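PDB 6W0P: kojibiose phosphorylase from Gut metagenome, which is a carbohydrate-active enzyme of glycoside hydrolase family 65, whose members carry a helical catalytic domain between N- and C-terminal domains. Local coordinates for residues 417-427 against 447-458; 461-470 against 527-536. All coordinates share one frame; numbering follows the deposited sequence.

Overall arrangement
Both contacts lie in the central catalytic domain, their centres about 17 Å apart, and follow one another along the chain. Contact 1 is core: all its touching residues are buried, and it joins helices 418-434 and 437-458 by apolar and aromatic packing. Contact 2 is only partly buried; it ties the hairpin of strands 460-461 and 468-469 to the end of helix 522-534 through backbone bonds, hydrogen bonds from Tyr-461 and Lys-534, aromatic packing of Phe-468 and a bridging water, and its turn reaches the second subunit. Helix 437-458 serves both: Leu-456, which takes no part in contact 1, packs on Met-528 and Ala-531, and Leu-456 O takes a probable hydrogen bond from Lys-527 NZ.

Contact 1: residues 417-427 against 447-458; sequences FQPSTGVFYAI and MLVEISKFLLSR
Ile-451, Phe-454 and Arg-458 of 447-458 interlock with Phe-417, Ser-420 and Val-423 of 417-427 in an antiparallel helical hairpin within the catalytic domain, which in this family is an (alpha/alpha)6 barrel. The segment axes approach to 10.0 Å with their directions 149° apart. Ile-451 is the central bump. Its CG2 lies 3.7 Å from Ser-420 O, against the backbone of the facing helix, while its CD1 meets Val-423 CG1 at 4.0 Å, so the branched side chain fills the dip between these two residues. The reverse fit occurs farther along, where Ile-427 CD1 enters the notch between Leu-448 CD2, 3.6 Å away, and Met-447 CB, at 3.7 Å. Met-447 itself bends at its last torsion (chi3 87°), which swings CE across Val-423 to within 3.6 Å of its CG1. At the other end Phe-417 occupies the N-cap position and offers its ring face to the edge of Phe-454, a T-shaped pair with centroids 5.2 Å apart and planes at 83°. Ser-420 OG, beside the Phe-454 ring, is satisfied by the backbone N of Phe-396. Arg-458 closes this end: NH1 is held by Tyr-471 O, and the CE2-CZ end of the Phe-417 ring points steeply into one face of the Arg-458 guanidinium, CZ 3.5 Å from NE.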
loop_
_atom_site.group_PDB
_atom_site.type_symbol
_atom_site.label_atom_id
_atom_site.label_comp_id
_atom_site.label_asym_id
_atom_site.label_seq_id
_atom_site.Cartn_x
_atom_site.Cartn_y
_atom_site.Cartn_z
ATOM N N PHE A 417 -11.817 13.766 1.386
ATOM C CA PHE A 417 -12.166 14.975 0.594
ATOM C C PHE A 417 -12.180 16.204 1.499
ATOM O O PHE A 417 -12.553 17.288 1.013
ATOM C CB PHE A 417 -13.423 14.680 -0.231
ATOM C CG PHE A 417 -13.273 13.386 -0.989
ATOM C CD1 PHE A 417 -12.139 13.137 -1.740
ATOM C CD2 PHE A 417 -14.210 12.379 -0.877
ATOM C CE1 PHE A 417 -11.973 11.926 -2.402
ATOM C CE2 PHE A 417 -14.050 11.173 -1.543
ATOM C CZ PHE A 417 -12.930 10.944 -2.298
ATOM N N GLN A 418 -11.699 16.067 2.739
ATOM C CA GLN A 418 -11.565 17.206 3.686
ATOM C C GLN A 418 -10.762 18.334 3.049
ATOM O O GLN A 418 -11.011 19.478 3.384
ATOM C CB GLN A 418 -10.977 16.790 5.051
ATOM C CG GLN A 418 -9.582 16.170 5.013
ATOM C CD GLN A 418 -9.309 15.263 6.197
ATOM O OE1 GLN A 418 -10.173 14.511 6.643
ATOM N NE2 GLN A 418 -8.103 15.337 6.720
ATOM N N PRO A 419 -9.789 18.144 2.129
ATOM C CA PRO A 419 -9.122 19.316 1.551
ATOM C C PRO A 419 -10.053 20.156 0.664
ATOM O O PRO A 419 -9.958 21.379 0.691
ATOM C CB PRO A 419 -7.966 18.737 0.734
ATOM C CG PRO A 419 -7.811 17.293 1.206
ATOM C CD PRO A 419 -9.182 16.872 1.678
ATOM N N SER A 420 -10.932 19.487 -0.091
ATOM C CA SER A 420 -11.899 20.106 -1.026
ATOM C C SER A 420 -12.996 20.841 -0.238
ATOM O O SER A 420 -13.181 22.030 -0.473
ATOM C CB SER A 420 -12.465 19.082 -1.975
ATOM O OG SER A 420 -11.453 18.602 -2.845
ATOM N N THR A 421 -13.650 20.204 0.728
ATOM C CA THR A 421 -14.609 20.920 1.613
ATOM C C THR A 421 -13.843 21.952 2.454
ATOM O O THR A 421 -14.414 22.995 2.751
ATOM C CB THR A 421 -15.483 19.958 2.415
ATOM O OG1 THR A 421 -14.677 19.130 3.258
ATOM C CG2 THR A 421 -16.347 19.122 1.500
ATOM N N GLY A 422 -12.570 21.720 2.756
ATOM C CA GLY A 422 -11.737 22.691 3.498
ATOM C C GLY A 422 -11.541 24.003 2.747
ATOM O O GLY A 422 -11.627 25.085 3.377
ATOM N N VAL A 423 -11.279 23.939 1.450
ATOM C CA VAL A 423 -11.243 25.159 0.586
ATOM C C VAL A 423 -12.643 25.788 0.564
ATOM O O VAL A 423 -12.724 26.998 0.746
ATOM C CB VAL A 423 -10.647 24.892 -0.811
ATOM C CG1 VAL A 423 -10.617 26.149 -1.663
ATOM C CG2 VAL A 423 -9.232 24.319 -0.703
ATOM N N PHE A 424 -13.720 25.015 0.427
ATOM C CA PHE A 424 -15.095 25.575 0.478
ATOM C C PHE A 424 -15.253 26.367 1.788
ATOM O O PHE A 424 -15.612 27.569 1.743
ATOM C CB PHE A 424 -16.170 24.500 0.365
ATOM C CG PHE A 424 -17.346 24.805 1.258
ATOM C CD1 PHE A 424 -18.122 25.936 1.044
ATOM C CD2 PHE A 424 -17.653 23.989 2.329
ATOM C CE1 PHE A 424 -19.157 26.263 1.908
ATOM C CE2 PHE A 424 -18.700 24.307 3.184
ATOM C CZ PHE A 424 -19.453 25.443 2.974
ATOM N N TYR A 425 -14.936 25.745 2.928
ATOM C CA TYR A 425 -15.102 26.372 4.264
ATOM C C TYR A 425 -14.238 27.635 4.406
ATOM O O TYR A 425 -14.710 28.564 5.037
ATOM C CB TYR A 425 -14.786 25.388 5.388
ATOM C CG TYR A 425 -15.142 25.921 6.743
ATOM C CD1 TYR A 425 -16.425 25.822 7.230
ATOM C CD2 TYR A 425 -14.189 26.542 7.542
ATOM C CE1 TYR A 425 -16.760 26.309 8.480
ATOM C CE2 TYR A 425 -14.510 27.046 8.786
ATOM C CZ TYR A 425 -15.801 26.929 9.262
ATOM O OH TYR A 425 -16.131 27.400 10.504
ATOM N N ALA A 426 -12.993 27.634 3.926
ATOM C CA ALA A 426 -12.123 28.830 3.929
ATOM C C ALA A 426 -12.809 29.968 3.163
ATOM O O ALA A 426 -12.855 31.079 3.708
ATOM C CB ALA A 426 -10.756 28.518 3.355
ATOM N N ILE A 427 -13.346 29.707 1.960
ATOM C CA ILE A 427 -14.039 30.755 1.156
ATOM C C ILE A 427 -15.174 31.328 2.005
ATOM O O ILE A 427 -15.215 32.576 2.175
ATOM C CB ILE A 427 -14.523 30.200 -0.190
ATOM C CG1 ILE A 427 -13.359 29.934 -1.146
ATOM C CG2 ILE A 427 -15.560 31.114 -0.822
ATOM C CD1 ILE A 427 -13.707 28.958 -2.258
ATOM N N MET A 447 -14.165 28.644 -7.893
ATOM C CA MET A 447 -13.633 27.625 -6.947
ATOM C C MET A 447 -14.783 26.803 -6.375
ATOM O O MET A 447 -14.602 25.581 -6.242
ATOM C CB MET A 447 -12.881 28.270 -5.784
ATOM C CG MET A 447 -11.634 28.963 -6.225
ATOM S SD MET A 447 -10.927 29.929 -4.911
ATOM C CE MET A 447 -9.913 28.667 -4.136
ATOM N N LEU A 448 -15.904 27.447 -6.045
ATOM C CA LEU A 448 -17.059 26.766 -5.402
ATOM C C LEU A 448 -17.762 25.849 -6.422
ATOM O O LEU A 448 -18.230 24.736 -6.018
ATOM C CB LEU A 448 -18.026 27.810 -4.847
ATOM C CG LEU A 448 -17.530 28.623 -3.650
ATOM C CD1 LEU A 448 -18.616 29.592 -3.196
ATOM C CD2 LEU A 448 -17.114 27.720 -2.486
ATOM N N VAL A 449 -17.867 26.277 -7.690
ATOM C CA VAL A 449 -18.551 25.476 -8.749
ATOM C C VAL A 449 -17.680 24.250 -9.025
ATOM O O VAL A 449 -18.218 23.139 -9.078
ATOM C CB VAL A 449 -18.838 26.313 -10.015
ATOM C CG1 VAL A 449 -19.170 25.444 -11.226
ATOM C CG2 VAL A 449 -19.951 27.313 -9.755
ATOM N N GLU A 450 -16.370 24.457 -9.163
ATOM C CA GLU A 450 -15.419 23.353 -9.447
ATOM C C GLU A 450 -15.448 22.340 -8.297
ATOM O O GLU A 450 -15.498 21.137 -8.608
ATOM C CB GLU A 450 -14.002 23.875 -9.706
ATOM C CG GLU A 450 -13.886 24.706 -10.978
ATOM C CD GLU A 450 -14.133 23.987 -12.300
ATOM O OE1 GLU A 450 -14.300 22.747 -12.288
ATOM O OE2 GLU A 450 -14.194 24.686 -13.338
ATOM N N ILE A 451 -15.421 22.785 -7.030
ATOM C CA ILE A 451 -15.422 21.855 -5.859
ATOM C C ILE A 451 -16.752 21.107 -5.839
ATOM O O ILE A 451 -16.725 19.874 -5.678
ATOM C CB ILE A 451 -15.155 22.568 -4.524
ATOM C CG1 ILE A 451 -13.735 23.135 -4.459
ATOM C CG2 ILE A 451 -15.441 21.642 -3.353
ATOM C CD1 ILE A 451 -13.598 24.248 -3.458
ATOM N N SER A 452 -17.871 21.804 -6.037
ATOM C CA SER A 452 -19.221 21.188 -6.077
ATOM C C SER A 452 -19.276 20.128 -7.184
ATOM O O SER A 452 -19.770 19.038 -6.912
ATOM C CB SER A 452 -20.301 22.225 -6.198
ATOM O OG SER A 452 -20.222 23.118 -5.101
ATOM N N LYS A 453 -18.757 20.422 -8.375
ATOM C CA LYS A 453 -18.691 19.442 -9.501
ATOM C C LYS A 453 -17.977 18.156 -9.064
ATOM O O LYS A 453 -18.480 17.051 -9.366
ATOM C CB LYS A 453 -17.954 20.061 -10.686
ATOM C CG LYS A 453 -18.828 20.910 -11.583
ATOM C CD LYS A 453 -18.049 21.681 -12.632
ATOM C CE LYS A 453 -17.257 20.833 -13.605
ATOM N NZ LYS A 453 -16.159 21.625 -14.218
ATOM N N PHE A 454 -16.832 18.266 -8.383
ATOM C CA PHE A 454 -16.099 17.079 -7.873
ATOM C C PHE A 454 -16.979 16.310 -6.885
ATOM O O PHE A 454 -17.112 15.094 -7.026
ATOM C CB PHE A 454 -14.773 17.481 -7.242
ATOM C CG PHE A 454 -14.131 16.372 -6.463
ATOM C CD1 PHE A 454 -13.763 15.197 -7.093
ATOM C CD2 PHE A 454 -13.896 16.506 -5.104
ATOM C CE1 PHE A 454 -13.170 14.170 -6.374
ATOM C CE2 PHE A 454 -13.307 15.476 -4.394
ATOM C CZ PHE A 454 -12.941 14.316 -5.029
ATOM N N LEU A 455 -17.601 17.017 -5.940
ATOM C CA LEU A 455 -18.384 16.387 -4.851
ATOM C C LEU A 455 -19.576 15.642 -5.459
ATOM O O LEU A 455 -19.917 14.567 -4.937
ATOM C CB LEU A 455 -18.822 17.449 -3.844
ATOM C CG LEU A 455 -17.722 17.994 -2.939
ATOM C CD1 LEU A 455 -18.297 18.990 -1.934
ATOM C CD2 LEU A 455 -16.982 16.878 -2.206
ATOM N N LEU A 456 -20.169 16.188 -6.528
ATOM C CA LEU A 456 -21.369 15.616 -7.213
ATOM C C LEU A 456 -20.996 14.415 -8.082
ATOM O O LEU A 456 -21.871 13.577 -8.282
ATOM C CB LEU A 456 -22.044 16.691 -8.075
ATOM C CG LEU A 456 -22.911 17.681 -7.306
ATOM C CD1 LEU A 456 -23.277 18.874 -8.176
ATOM C CD2 LEU A 456 -24.159 16.999 -6.774
ATOM N N SER A 457 -19.763 14.356 -8.594
ATOM C CA SER A 457 -19.260 13.231 -9.421
ATOM C C SER A 457 -18.671 12.108 -8.561
ATOM O O SER A 457 -18.806 10.953 -8.952
ATOM C CB SER A 457 -18.271 13.706 -10.430
ATOM O OG SER A 457 -17.316 14.560 -9.840
ATOM N N ARG A 458 -17.976 12.423 -7.464
ATOM C CA ARG A 458 -17.338 11.401 -6.595
ATOM C C ARG A 458 -18.414 10.877 -5.645
ATOM O O ARG A 458 -18.383 9.675 -5.278
ATOM C CB ARG A 458 -16.124 11.989 -5.863
ATOM C CG ARG A 458 -15.470 11.054 -4.842
ATOM C CD ARG A 458 -15.148 9.700 -5.452
ATOM N NE ARG A 458 -14.470 8.777 -4.550
ATOM C CZ ARG A 458 -15.046 8.067 -3.589
ATOM N NH1 ARG A 458 -16.346 8.141 -3.358
ATOM N NH2 ARG A 458 -14.313 7.249 -2.865
#

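Contact 2: residues 461-470 against 527-536; sequences YNQDKTKFSF and KMKDASRKMV
Phe-468 lays its ring against Ala-531 with CG anti to the backbone N (chi1 -167°), while Tyr-461 has CG anti to its carbonyl carbon (chi1 -70°), which sends its hydroxyl out to Asp-530. The result for Phe-468 is a CH-pi contact: Ala-531 CB stands 3.4 Å from the ring centroid, 7° off the normal. The same ring turns an edge to Met-535, whose twice-bent chain packs CE within 3.8 Å of Phe-468 CD2; Met-535 SD lies at that edge, 5.4 Å from the Phe-468 centroid, a Met-aromatic contact. Phe-468 CD1 in turn sits over the centre of the Tyr-461 ring. Tyr-461 OH donates to Asp-530 OD2 at 2.7 Å, on the anti lone pair; the other oxygen of the carboxylate pairs with Arg-533, and Lys-534 NZ adds a weak bond to OD2. Lys-534 runs extended past Thr-466 and donates to Lys-465 O at 3.3 Å, in the carbonyl plane. The backbones join where the helix ends. Phe-468 N reaches Lys-534 O at 3.2 Å, and Val-536 N meets Phe-468 O at 2.9 Å. These two bonds bracket Met-535, the pattern of a single parallel bridge. A water donates to Lys-534 O and Thr-466 O, and Val-536 CG2 covers Lys-467 CB at 3.7 Å. Beyond, Lys-467 forms a salt bridge with Asp-554 of the second subunit, which also accepts from Asn-462. The turn is braced from within, since Asp-464 OD1 accepts from Asn-462 ND2 and from both N and OG1 of Thr-466. The geometry is that of a two-stranded beta-hairpin, closed by a type I turn and an Asx turn, docked on a helix C-terminus beside the dimer interface.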
loop_
_atom_site.group_PDB
_atom_site.type_symbol
_atom_site.label_atom_id
_atom_site.label_comp_id
_atom_site.label_asym_id
_atom_site.label_seq_id
_atom_site.Cartn_x
_atom_site.Cartn_y
_atom_site.Cartn_z
ATOM N N TYR A 461 -25.387 8.134 -5.765
ATOM C CA TYR A 461 -26.686 7.669 -5.239
ATOM C C TYR A 461 -26.523 6.216 -4.814
ATOM O O TYR A 461 -25.720 5.491 -5.448
ATOM C CB TYR A 461 -27.800 7.805 -6.283
ATOM C CG TYR A 461 -28.203 9.223 -6.595
ATOM C CD1 TYR A 461 -29.122 9.896 -5.810
ATOM C CD2 TYR A 461 -27.680 9.885 -7.694
ATOM C CE1 TYR A 461 -29.498 11.200 -6.097
ATOM C CE2 TYR A 461 -28.054 11.183 -8.005
ATOM C CZ TYR A 461 -28.974 11.844 -7.205
ATOM O OH TYR A 461 -29.341 13.128 -7.517
ATOM N N ASN A 462 -27.275 5.820 -3.788
ATOM C CA ASN A 462 -27.424 4.420 -3.311
ATOM C C ASN A 462 -28.113 3.567 -4.396
ATOM O O ASN A 462 -28.414 4.113 -5.509
ATOM C CB ASN A 462 -28.198 4.365 -1.987
ATOM C CG ASN A 462 -29.691 4.581 -2.153
ATOM O OD1 ASN A 462 -30.113 5.422 -2.958
ATOM N ND2 ASN A 462 -30.488 3.818 -1.404
ATOM N N GLN A 463 -28.358 2.287 -4.085
ATOM C CA GLN A 463 -28.830 1.244 -5.034
ATOM C C GLN A 463 -30.114 1.735 -5.728
ATOM O O GLN A 463 -30.108 1.768 -6.966
ATOM C CB GLN A 463 -28.981 -0.092 -4.295
ATOM C CG GLN A 463 -29.565 -1.230 -5.132
ATOM C CD GLN A 463 -28.593 -2.032 -5.978
ATOM O OE1 GLN A 463 -29.002 -2.746 -6.895
ATOM N NE2 GLN A 463 -27.302 -1.944 -5.674
ATOM N N ASP A 464 -31.145 2.154 -4.976
ATOM C CA ASP A 464 -32.471 2.562 -5.536
ATOM C C ASP A 464 -32.546 4.083 -5.730
ATOM O O ASP A 464 -33.627 4.559 -6.020
ATOM C CB ASP A 464 -33.635 2.070 -4.668
ATOM C CG ASP A 464 -33.695 2.690 -3.282
ATOM O OD1 ASP A 464 -32.960 3.679 -3.040
ATOM O OD2 ASP A 464 -34.476 2.182 -2.450
ATOM N N LYS A 465 -31.452 4.814 -5.526
ATOM C CA LYS A 465 -31.303 6.262 -5.844
ATOM C C LYS A 465 -32.214 7.148 -4.966
ATOM O O LYS A 465 -32.439 8.318 -5.343
ATOM C CB LYS A 465 -31.542 6.474 -7.344
ATOM C CG LYS A 465 -30.515 5.806 -8.251
ATOM C CD LYS A 465 -30.828 5.929 -9.729
ATOM C CE LYS A 465 -29.614 5.730 -10.613
ATOM N NZ LYS A 465 -28.804 6.970 -10.706
ATOM N N THR A 466 -32.693 6.657 -3.823
ATOM C CA THR A 466 -33.462 7.452 -2.825
ATOM C C THR A 466 -32.507 8.181 -1.866
ATOM O O THR A 466 -33.011 9.008 -1.086
ATOM C CB THR A 466 -34.428 6.566 -2.025
ATOM O OG1 THR A 466 -33.661 5.583 -1.318
ATOM C CG2 THR A 466 -35.464 5.906 -2.915
ATOM N N LYS A 467 -31.198 7.883 -1.899
ATOM C CA LYS A 467 -30.191 8.527 -1.010
ATOM C C LYS A 467 -28.959 8.901 -1.833
ATOM O O LYS A 467 -28.709 8.235 -2.857
ATOM C CB LYS A 467 -29.747 7.607 0.126
ATOM C CG LYS A 467 -30.824 6.774 0.812
ATOM C CD LYS A 467 -30.204 5.725 1.741
ATOM C CE LYS A 467 -31.188 4.858 2.502
ATOM N NZ LYS A 467 -30.538 3.600 2.963
ATOM N N PHE A 468 -28.268 9.964 -1.415
ATOM C CA PHE A 468 -26.968 10.424 -1.961
ATOM C C PHE A 468 -25.937 10.386 -0.822
ATOM O O PHE A 468 -26.273 10.778 0.315
ATOM C CB PHE A 468 -27.107 11.817 -2.590
ATOM C CG PHE A 468 -25.929 12.253 -3.436
ATOM C CD1 PHE A 468 -25.862 11.941 -4.784
ATOM C CD2 PHE A 468 -24.881 12.978 -2.887
ATOM C CE1 PHE A 468 -24.779 12.342 -5.549
ATOM C CE2 PHE A 468 -23.813 13.394 -3.661
ATOM C CZ PHE A 468 -23.758 13.069 -4.989
ATOM N N SER A 469 -24.711 9.922 -1.092
ATOM C CA SER A 469 -23.639 9.919 -0.068
ATOM C C SER A 469 -22.258 9.868 -0.715
ATOM O O SER A 469 -22.168 10.028 -1.921
ATOM C CB SER A 469 -23.855 8.788 0.892
ATOM O OG SER A 469 -23.009 8.923 2.012
ATOM N N PHE A 470 -21.211 9.686 0.097
ATOM C CA PHE A 470 -19.870 9.316 -0.380
ATOM C C PHE A 470 -19.613 7.924 0.156
ATOM O O PHE A 470 -19.775 7.715 1.358
ATOM C CB PHE A 470 -18.822 10.360 0.017
ATOM C CG PHE A 470 -19.086 11.730 -0.566
ATOM C CD1 PHE A 470 -20.052 12.565 -0.022
ATOM C CD2 PHE A 470 -18.437 12.155 -1.710
ATOM C CE1 PHE A 470 -20.314 13.812 -0.573
ATOM C CE2 PHE A 470 -18.684 13.411 -2.250
ATOM C CZ PHE A 470 -19.616 14.241 -1.678
ATOM N N LYS A 527 -29.239 18.369 -10.255
ATOM C CA LYS A 527 -28.556 17.261 -9.536
ATOM C C LYS A 527 -28.103 17.797 -8.170
ATOM O O LYS A 527 -28.397 17.147 -7.166
ATOM C CB LYS A 527 -27.394 16.648 -10.326
ATOM C CG LYS A 527 -26.819 15.407 -9.646
ATOM C CD LYS A 527 -25.559 14.835 -10.239
ATOM C CE LYS A 527 -25.167 13.597 -9.468
ATOM N NZ LYS A 527 -23.924 12.994 -9.997
ATOM N N MET A 528 -27.481 18.975 -8.132
ATOM C CA MET A 528 -26.923 19.534 -6.875
ATOM C C MET A 528 -28.042 19.684 -5.850
ATOM O O MET A 528 -27.828 19.262 -4.696
ATOM C CB MET A 528 -26.230 20.883 -7.061
ATOM C CG MET A 528 -25.474 21.301 -5.812
ATOM S SD MET A 528 -24.352 22.681 -6.074
ATOM C CE MET A 528 -25.507 24.051 -6.135
ATOM N N LYS A 529 -29.192 20.229 -6.255
ATOM C CA LYS A 529 -30.372 20.374 -5.361
ATOM C C LYS A 529 -30.825 18.991 -4.885
ATOM O O LYS A 529 -31.075 18.841 -3.675
ATOM C CB LYS A 529 -31.532 21.123 -6.032
ATOM C CG LYS A 529 -31.467 22.643 -5.915
ATOM C CD LYS A 529 -32.449 23.374 -6.849
ATOM C CE LYS A 529 -32.198 24.867 -6.938
ATOM N NZ LYS A 529 -32.391 25.525 -5.623
ATOM N N ASP A 530 -30.958 18.024 -5.787
ATOM C CA ASP A 530 -31.470 16.683 -5.406
ATOM C C ASP A 530 -30.438 16.008 -4.479
ATOM O O ASP A 530 -30.873 15.393 -3.493
ATOM C CB ASP A 530 -31.859 15.837 -6.626
ATOM C CG ASP A 530 -32.479 14.500 -6.235
ATOM O OD1 ASP A 530 -33.526 14.513 -5.535
ATOM O OD2 ASP A 530 -31.886 13.433 -6.601
ATOM N N ALA A 531 -29.130 16.119 -4.754
ATOM C CA ALA A 531 -28.083 15.453 -3.932
ATOM C C ALA A 531 -28.076 16.082 -2.531
ATOM O O ALA A 531 -28.006 15.344 -1.526
ATOM C CB ALA A 531 -26.736 15.503 -4.617
ATOM N N SER A 532 -28.276 17.400 -2.468
ATOM C CA SER A 532 -28.320 18.188 -1.215
ATOM C C SER A 532 -29.465 17.677 -0.347
ATOM O O SER A 532 -29.243 17.441 0.839
ATOM C CB SER A 532 -28.449 19.649 -1.517
ATOM O OG SER A 532 -28.144 20.425 -0.374
ATOM N N ARG A 533 -30.645 17.491 -0.932
ATOM C CA ARG A 533 -31.872 17.069 -0.206
ATOM C C ARG A 533 -31.714 15.612 0.252
ATOM O O ARG A 533 -32.179 15.272 1.341
ATOM C CB ARG A 533 -33.113 17.245 -1.096
ATOM C CG ARG A 533 -33.446 18.698 -1.429
ATOM C CD ARG A 533 -34.825 18.937 -2.071
ATOM N NE ARG A 533 -35.142 17.965 -3.131
ATOM C CZ ARG A 533 -35.196 18.208 -4.449
ATOM N NH1 ARG A 533 -34.978 19.423 -4.928
ATOM N NH2 ARG A 533 -35.461 17.221 -5.290
ATOM N N LYS A 534 -31.109 14.752 -0.566
ATOM C CA LYS A 534 -31.093 13.291 -0.290
ATOM C C LYS A 534 -29.823 12.886 0.466
ATOM O O LYS A 534 -29.721 11.709 0.816
ATOM C CB LYS A 534 -31.241 12.512 -1.592
ATOM C CG LYS A 534 -32.632 12.602 -2.204
ATOM C CD LYS A 534 -32.760 11.759 -3.445
ATOM C CE LYS A 534 -34.148 11.788 -4.052
ATOM N NZ LYS A 534 -34.114 11.106 -5.368
ATOM N N MET A 535 -28.938 13.834 0.764
ATOM C CA MET A 535 -27.636 13.553 1.412
ATOM C C MET A 535 -27.892 12.810 2.727
ATOM O O MET A 535 -28.683 13.298 3.558
ATOM C CB MET A 535 -26.836 14.833 1.662
ATOM C CG MET A 535 -25.451 14.571 2.219
ATOM S SD MET A 535 -24.266 13.880 1.046
ATOM C CE MET A 535 -24.104 15.294 -0.036
ATOM N N VAL A 536 -27.273 11.641 2.867
ATOM C CA VAL A 536 -27.374 10.823 4.097
ATOM C C VAL A 536 -26.668 11.605 5.205
ATOM O O VAL A 536 -25.512 12.026 4.982
ATOM C CB VAL A 536 -26.751 9.432 3.917
ATOM C CG1 VAL A 536 -26.773 8.670 5.229
ATOM C CG2 VAL A 536 -27.441 8.642 2.820
HETATM O O HOH W 1 -32.492 10.755 1.608
#